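Pectate lyase (Paenibacillus sp. 0602, PDB 5GT5) cleaves the alpha-1,4-linked galacturonan backbone of pectate by elimination, probably in an endo fashion and with calcium as cofactor. Local coordinates at residues S242-L248 against Y270-R276; S323-S328 against D343-R349. The protein carries 1 engineered substitution. All blocks are in the same frame, centred on the assembly; numbering follows the deposited sequence.

Contacts 1 and 2 sample successive places in the parallel beta-helix, the fold of polysaccharide lyase family 1, in which one backbone course is repeated turn after turn. Contact 1 comes first along the chain and closes before contact 2 opens; their centres lie about 10 Å apart. Contact 2 pairs the last two strands of the parallel sheet ordered 248-249, 279-281, 324-329, 346-349, whereas contact 1 is mostly loop, leading into the first of these strands at L248 and leaving strand 262-271. They touch directly: Q274 and D275 probably hydrogen-bond to N324, and I327 packs beside R276, so the turn bearing the probable catalytic arginine is tied directly to strand 324-329.

Contact 1: S242-L248 against Y270-R276; sequences SQKKGHL and YKDIQDR
R276, the likely catalytic arginine, has its guanidinium sandwiched between two aliphatic chains: K245 CG lies 3.7 Å above the centre of one face of the R276 guanidinium, and L248 CD1 sits over the opposite face, nearer the rim. K245 runs alongside, pointing the same way, and its NZ forms a salt bridge with D174, a probable calcium ligand. The backbone at the arginine is held by a nearly straight bond from H247 N to R276 O (2.8 Å, 174°).

Further back, the Q274 amide is gripped at both ends. Its NE2 donates to S242 OG at 2.8 Å, with the hydroxyl in the amide plane, while K244 NZ reaches Q274 OE1 at 2.9 Å. That reach depends on a K244 chain folded at both chi2 and chi3, which brings its end back toward the glutamine; T322 N also bonds to OE1. At the other end H247 NE2 and Y270 OH share a hydrogen bond of 2.8 Å, the rings meeting rim to rim with planes at 87°, and V177 O holds H247 ND1.

The loop 242-248 thus joins helix 233-241 to strand 248-249, laid against the turn leaving strand 262-271, with H247 reaching I188 of strand 184-194 and L248 touching strand 279-281.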
loop_
_atom_site.group_PDB
_atom_site.type_symbol
_atom_site.label_atom_id
_atom_site.label_comp_id
_atom_site.label_asym_id
_atom_site.label_seq_id
_atom_site.Cartn_x
_atom_site.Cartn_y
_atom_site.Cartn_z
ATOM N N SER A 242 -30.127 9.770 -17.791
ATOM C CA SER A 242 -28.663 9.647 -17.716
ATOM C C SER A 242 -28.100 9.998 -16.343
ATOM O O SER A 242 -28.706 10.737 -15.566
ATOM C CB SER A 242 -27.995 10.495 -18.805
ATOM O OG SER A 242 -28.466 11.823 -18.801
ATOM N N GLN A 243 -26.957 9.394 -16.032
ATOM C CA GLN A 243 -26.321 9.598 -14.720
ATOM C C GLN A 243 -25.453 10.847 -14.763
ATOM O O GLN A 243 -24.652 11.014 -15.673
ATOM C CB GLN A 243 -25.472 8.359 -14.406
ATOM C CG GLN A 243 -24.503 8.530 -13.230
ATOM C CD GLN A 243 -25.208 8.800 -11.917
ATOM O OE1 GLN A 243 -26.427 8.563 -11.795
ATOM N NE2 GLN A 243 -24.460 9.273 -10.923
ATOM N N LYS A 244 -25.604 11.750 -13.805
ATOM C CA LYS A 244 -24.897 13.049 -13.882
ATOM C C LYS A 244 -23.400 12.934 -13.624
ATOM O O LYS A 244 -22.606 13.585 -14.288
ATOM C CB LYS A 244 -25.521 14.040 -12.895
ATOM C CG LYS A 244 -24.968 15.456 -12.921
ATOM C CD LYS A 244 -25.290 16.123 -14.241
ATOM C CE LYS A 244 -26.758 16.522 -14.326
ATOM N NZ LYS A 244 -27.067 17.282 -15.585
ATOM N N LYS A 245 -22.999 12.110 -12.667
ATOM C CA LYS A 245 -21.584 12.049 -12.232
ATOM C C LYS A 245 -21.057 10.619 -12.194
ATOM O O LYS A 245 -21.709 9.729 -11.641
ATOM C CB LYS A 245 -21.422 12.658 -10.812
ATOM C CG LYS A 245 -21.684 14.152 -10.715
ATOM C CD LYS A 245 -21.985 14.546 -9.283
ATOM C CE LYS A 245 -22.368 16.010 -9.149
ATOM N NZ LYS A 245 -23.143 16.242 -7.892
ATOM N N GLY A 246 -19.865 10.392 -12.745
ATOM C CA GLY A 246 -19.235 9.090 -12.712
ATOM C C GLY A 246 -18.281 8.869 -11.548
ATOM O O GLY A 246 -18.691 8.456 -10.467
ATOM N N HIS A 247 -16.990 9.124 -11.773
ATOM C CA HIS A 247 -15.927 8.922 -10.793
ATOM C C HIS A 247 -15.257 10.252 -10.409
ATOM O O HIS A 247 -14.646 10.905 -11.263
ATOM C CB HIS A 247 -14.799 8.072 -11.405
ATOM C CG HIS A 247 -15.206 6.694 -11.849
ATOM N ND1 HIS A 247 -15.751 5.767 -11.004
ATOM C CD2 HIS A 247 -15.047 6.079 -13.051
ATOM C CE1 HIS A 247 -15.973 4.635 -11.678
ATOM N NE2 HIS A 247 -15.555 4.807 -12.915
ATOM N N LEU A 248 -15.374 10.662 -9.164
ATOM C CA LEU A 248 -14.618 11.794 -8.621
ATOM C C LEU A 248 -13.367 11.238 -7.980
ATOM O O LEU A 248 -13.451 10.507 -6.990
ATOM C CB LEU A 248 -15.458 12.552 -7.593
ATOM C CG LEU A 248 -14.782 13.808 -7.028
ATOM C CD1 LEU A 248 -14.505 14.858 -8.122
ATOM C CD2 LEU A 248 -15.669 14.373 -5.918
ATOM N N TYR A 270 -19.570 2.693 -19.806
ATOM C CA TYR A 270 -20.210 3.870 -19.203
ATOM C C TYR A 270 -21.319 4.289 -20.145
ATOM O O TYR A 270 -21.059 4.972 -21.144
ATOM C CB TYR A 270 -19.189 5.018 -19.028
ATOM C CG TYR A 270 -18.089 4.654 -18.037
ATOM C CD1 TYR A 270 -18.272 4.841 -16.673
ATOM C CD2 TYR A 270 -16.884 4.115 -18.484
ATOM C CE1 TYR A 270 -17.295 4.451 -15.752
ATOM C CE2 TYR A 270 -15.875 3.761 -17.585
ATOM C CZ TYR A 270 -16.099 3.923 -16.219
ATOM O OH TYR A 270 -15.108 3.561 -15.339
ATOM N N LYS A 271 -22.543 3.817 -19.875
ATOM C CA LYS A 271 -23.669 4.065 -20.746
ATOM C C LYS A 271 -24.520 5.186 -20.199
ATOM O O LYS A 271 -25.093 5.070 -19.108
ATOM C CB LYS A 271 -24.500 2.786 -20.884
ATOM C CG LYS A 271 -25.642 2.957 -21.884
ATOM C CD LYS A 271 -26.492 1.678 -22.007
ATOM C CE LYS A 271 -27.705 1.891 -22.924
ATOM N NZ LYS A 271 -28.938 2.335 -22.198
ATOM N N ASP A 272 -24.578 6.288 -20.957
ATOM C CA ASP A 272 -25.364 7.449 -20.568
ATOM C C ASP A 272 -24.927 7.973 -19.212
ATOM O O ASP A 272 -25.747 8.287 -18.336
ATOM C CB ASP A 272 -26.861 7.123 -20.618
ATOM C CG ASP A 272 -27.288 6.679 -22.003
ATOM O OD1 ASP A 272 -26.909 7.380 -22.977
ATOM O OD2 ASP A 272 -27.975 5.630 -22.105
ATOM N N ILE A 273 -23.602 8.093 -19.066
ATOM C CA ILE A 273 -22.981 8.786 -17.952
ATOM C C ILE A 273 -22.517 10.142 -18.491
ATOM O O ILE A 273 -21.782 10.197 -19.471
ATOM C CB ILE A 273 -21.766 7.971 -17.409
ATOM C CG1 ILE A 273 -22.135 6.489 -17.218
ATOM C CG2 ILE A 273 -21.210 8.639 -16.168
ATOM C CD1 ILE A 273 -23.317 6.219 -16.269
ATOM N N GLN A 274 -22.960 11.220 -17.867
ATOM C CA GLN A 274 -22.755 12.563 -18.434
ATOM C C GLN A 274 -21.370 13.135 -18.230
ATOM O O GLN A 274 -20.979 14.063 -18.928
ATOM C CB GLN A 274 -23.743 13.546 -17.816
ATOM C CG GLN A 274 -25.206 13.312 -18.227
ATOM C CD GLN A 274 -26.119 14.418 -17.718
ATOM O OE1 GLN A 274 -25.674 15.515 -17.345
ATOM N NE2 GLN A 274 -27.413 14.125 -17.688
ATOM N N ASP A 275 -20.629 12.647 -17.237
ATOM C CA ASP A 275 -19.453 13.391 -16.756
ATOM C C ASP A 275 -18.573 12.498 -15.904
ATOM O O ASP A 275 -19.035 11.501 -15.333
ATOM C CB ASP A 275 -19.966 14.588 -15.919
ATOM C CG ASP A 275 -18.953 15.710 -15.719
ATOM O OD1 ASP A 275 -17.835 15.707 -16.303
ATOM O OD2 ASP A 275 -19.312 16.635 -14.950
ATOM N N ARG A 276 -17.299 12.867 -15.817
ATOM C CA ARG A 276 -16.341 12.296 -14.861
ATOM C C ARG A 276 -16.006 10.845 -15.168
ATOM O O ARG A 276 -16.220 9.940 -14.352
ATOM C CB ARG A 276 -16.822 12.458 -13.420
ATOM C CG ARG A 276 -17.251 13.868 -13.044
ATOM C CD ARG A 276 -17.436 13.912 -11.523
ATOM N NE ARG A 276 -17.841 15.248 -11.070
ATOM C CZ ARG A 276 -18.268 15.496 -9.823
ATOM N NH1 ARG A 276 -18.391 14.516 -8.958
ATOM N NH2 ARG A 276 -18.619 16.729 -9.479
HETATM O O HOH W 1 -21.766 16.536 -13.835
HETATM O O HOH W 2 -18.645 11.558 -9.074
#

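Contact 2: S323-S328 against D343-R349; sequences SNGAIS and DVQYPVR
R349 and N324 meet on the face of the sheet that also carries Y346 and I327. The aliphatic part of the arginine does the touching: R349 CD lies 3.4 Å from N324 OD1, and the amide and guanidinium planes are only 20° apart. A bend at chi3 (77°) turns the guanidinium back toward Y346, whose CB meets its edge in plane. The charged end has a partner in Q352, which accepts from NE, while N324 ND2 is directed to D275.

S323, at the start of the pairing, uses its hydroxyl as an acceptor: Q345 N donates to S323 OG at 2.8 Å and 172°, and water 3 links the same oxygen to D343 O. With an alanine here, Q345 N is likely to lose this acceptor, and water 3 its tie to the 323-328 side of the contact.

Parallel strand bonds follow, such as R349 N to A326 O (2.9 Å). At G325 the direct bond to Y346 O is weak, and water 4 bridges G325 N and A326 O.

Strand 346-349 is the outermost of its sheet within the chain; strand 324-329 lies between it and strand 279-281, while A326 and V348, on the face opposite to N324 and R349, touch I364 of strand 363-367.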
loop_
_atom_site.group_PDB
_atom_site.type_symbol
_atom_site.label_atom_id
_atom_site.label_comp_id
_atom_site.label_asym_id
_atom_site.label_seq_id
_atom_site.Cartn_x
_atom_site.Cartn_y
_atom_site.Cartn_z
ATOM N N SER A 323 -22.067 16.792 -21.258
ATOM C CA SER A 323 -21.551 15.859 -22.269
ATOM C C SER A 323 -20.042 15.841 -22.252
ATOM O O SER A 323 -19.384 16.282 -23.197
ATOM C CB SER A 323 -22.101 16.254 -23.650
ATOM O OG SER A 323 -21.918 15.224 -24.605
ATOM N N ASN A 324 -19.503 15.354 -21.134
ATOM C CA ASN A 324 -18.077 15.266 -20.921
ATOM C C ASN A 324 -17.616 13.828 -20.907
ATOM O O ASN A 324 -18.412 12.918 -20.715
ATOM C CB ASN A 324 -17.674 15.900 -19.590
ATOM C CG ASN A 324 -17.850 17.415 -19.560
ATOM O OD1 ASN A 324 -18.001 18.081 -20.602
ATOM N ND2 ASN A 324 -17.835 17.971 -18.333
ATOM N N GLY A 325 -16.331 13.621 -21.086
ATOM C CA GLY A 325 -15.729 12.297 -21.023
ATOM C C GLY A 325 -14.712 12.200 -19.895
ATOM O O GLY A 325 -15.085 12.140 -18.711
ATOM N N ALA A 326 -13.430 12.182 -20.248
ATOM C CA ALA A 326 -12.334 12.128 -19.273
ATOM C C ALA A 326 -11.835 13.543 -18.998
ATOM O O ALA A 326 -11.751 14.388 -19.919
ATOM C CB ALA A 326 -11.182 11.259 -19.840
ATOM N N ILE A 327 -11.521 13.825 -17.735
ATOM C CA ILE A 327 -11.140 15.173 -17.309
ATOM C C ILE A 327 -9.918 15.073 -16.402
ATOM O O ILE A 327 -9.961 14.399 -15.366
ATOM C CB ILE A 327 -12.288 15.843 -16.514
ATOM C CG1 ILE A 327 -13.579 15.856 -17.335
ATOM C CG2 ILE A 327 -11.914 17.300 -16.206
ATOM C CD1 ILE A 327 -14.606 14.837 -16.898
ATOM N N SER A 328 -8.832 15.743 -16.776
ATOM C CA SER A 328 -7.636 15.816 -15.950
ATOM C C SER A 328 -7.458 17.252 -15.488
ATOM O O SER A 328 -7.480 18.172 -16.315
ATOM C CB SER A 328 -6.398 15.427 -16.759
ATOM O OG SER A 328 -5.271 15.369 -15.879
ATOM N N ASP A 343 -20.966 9.932 -28.913
ATOM C CA ASP A 343 -21.940 10.970 -28.606
ATOM C C ASP A 343 -21.632 11.718 -27.314
ATOM O O ASP A 343 -22.521 12.197 -26.618
ATOM C CB ASP A 343 -23.359 10.409 -28.660
ATOM C CG ASP A 343 -23.852 10.240 -30.094
ATOM O OD1 ASP A 343 -23.225 10.834 -30.999
ATOM O OD2 ASP A 343 -24.875 9.542 -30.316
ATOM N N VAL A 344 -20.342 11.857 -27.051
ATOM C CA VAL A 344 -19.830 12.721 -25.989
ATOM C C VAL A 344 -19.221 13.943 -26.662
ATOM O O VAL A 344 -18.272 13.817 -27.442
ATOM C CB VAL A 344 -18.763 11.991 -25.141
ATOM C CG1 VAL A 344 -18.143 12.957 -24.135
ATOM C CG2 VAL A 344 -19.387 10.767 -24.415
ATOM N N GLN A 345 -19.772 15.118 -26.390
ATOM C CA GLN A 345 -19.354 16.325 -27.112
ATOM C C GLN A 345 -17.947 16.801 -26.730
ATOM O O GLN A 345 -17.196 17.312 -27.579
ATOM C CB GLN A 345 -20.373 17.439 -26.895
ATOM C CG GLN A 345 -20.050 18.696 -27.770
ATOM C CD GLN A 345 -21.196 19.680 -27.837
ATOM O OE1 GLN A 345 -22.321 19.377 -27.444
ATOM N NE2 GLN A 345 -20.919 20.865 -28.363
ATOM N N TYR A 346 -17.593 16.664 -25.451
ATOM C CA TYR A 346 -16.316 17.163 -24.943
ATOM C C TYR A 346 -15.597 16.007 -24.282
ATOM O O TYR A 346 -15.517 15.924 -23.059
ATOM C CB TYR A 346 -16.517 18.311 -23.941
ATOM C CG TYR A 346 -17.285 19.483 -24.519
ATOM C CD1 TYR A 346 -16.659 20.376 -25.370
ATOM C CD2 TYR A 346 -18.627 19.684 -24.215
ATOM C CE1 TYR A 346 -17.365 21.453 -25.918
ATOM C CE2 TYR A 346 -19.336 20.757 -24.746
ATOM C CZ TYR A 346 -18.693 21.633 -25.587
ATOM O OH TYR A 346 -19.404 22.699 -26.104
ATOM N N PRO A 347 -15.059 15.084 -25.080
ATOM C CA PRO A 347 -14.514 13.845 -24.503
ATOM C C PRO A 347 -13.231 13.993 -23.693
ATOM O O PRO A 347 -12.911 13.078 -22.929
ATOM C CB PRO A 347 -14.240 12.980 -25.741
ATOM C CG PRO A 347 -14.045 14.005 -26.876
ATOM C CD PRO A 347 -15.028 15.101 -26.559
ATOM N N VAL A 348 -12.504 15.084 -23.890
ATOM C CA VAL A 348 -11.165 15.220 -23.340
ATOM C C VAL A 348 -11.033 16.635 -22.794
ATOM O O VAL A 348 -10.923 17.599 -23.563
ATOM C CB VAL A 348 -10.073 14.970 -24.437
ATOM C CG1 VAL A 348 -8.669 15.001 -23.799
ATOM C CG2 VAL A 348 -10.272 13.627 -25.137
ATOM N N ARG A 349 -11.027 16.782 -21.474
ATOM C CA ARG A 349 -10.960 18.112 -20.857
ATOM C C ARG A 349 -9.782 18.198 -19.919
ATOM O O ARG A 349 -9.403 17.212 -19.267
ATOM C CB ARG A 349 -12.257 18.439 -20.105
ATOM C CG ARG A 349 -13.452 18.581 -21.019
ATOM C CD ARG A 349 -14.699 18.946 -20.238
ATOM N NE ARG A 349 -14.671 20.343 -19.880
ATOM C CZ ARG A 349 -15.081 21.328 -20.683
ATOM N NH1 ARG A 349 -15.596 21.055 -21.877
ATOM N NH2 ARG A 349 -14.992 22.588 -20.284
HETATM O O HOH W 3 -24.023 13.537 -24.693
HETATM O O HOH W 4 -14.355 15.548 -20.833
#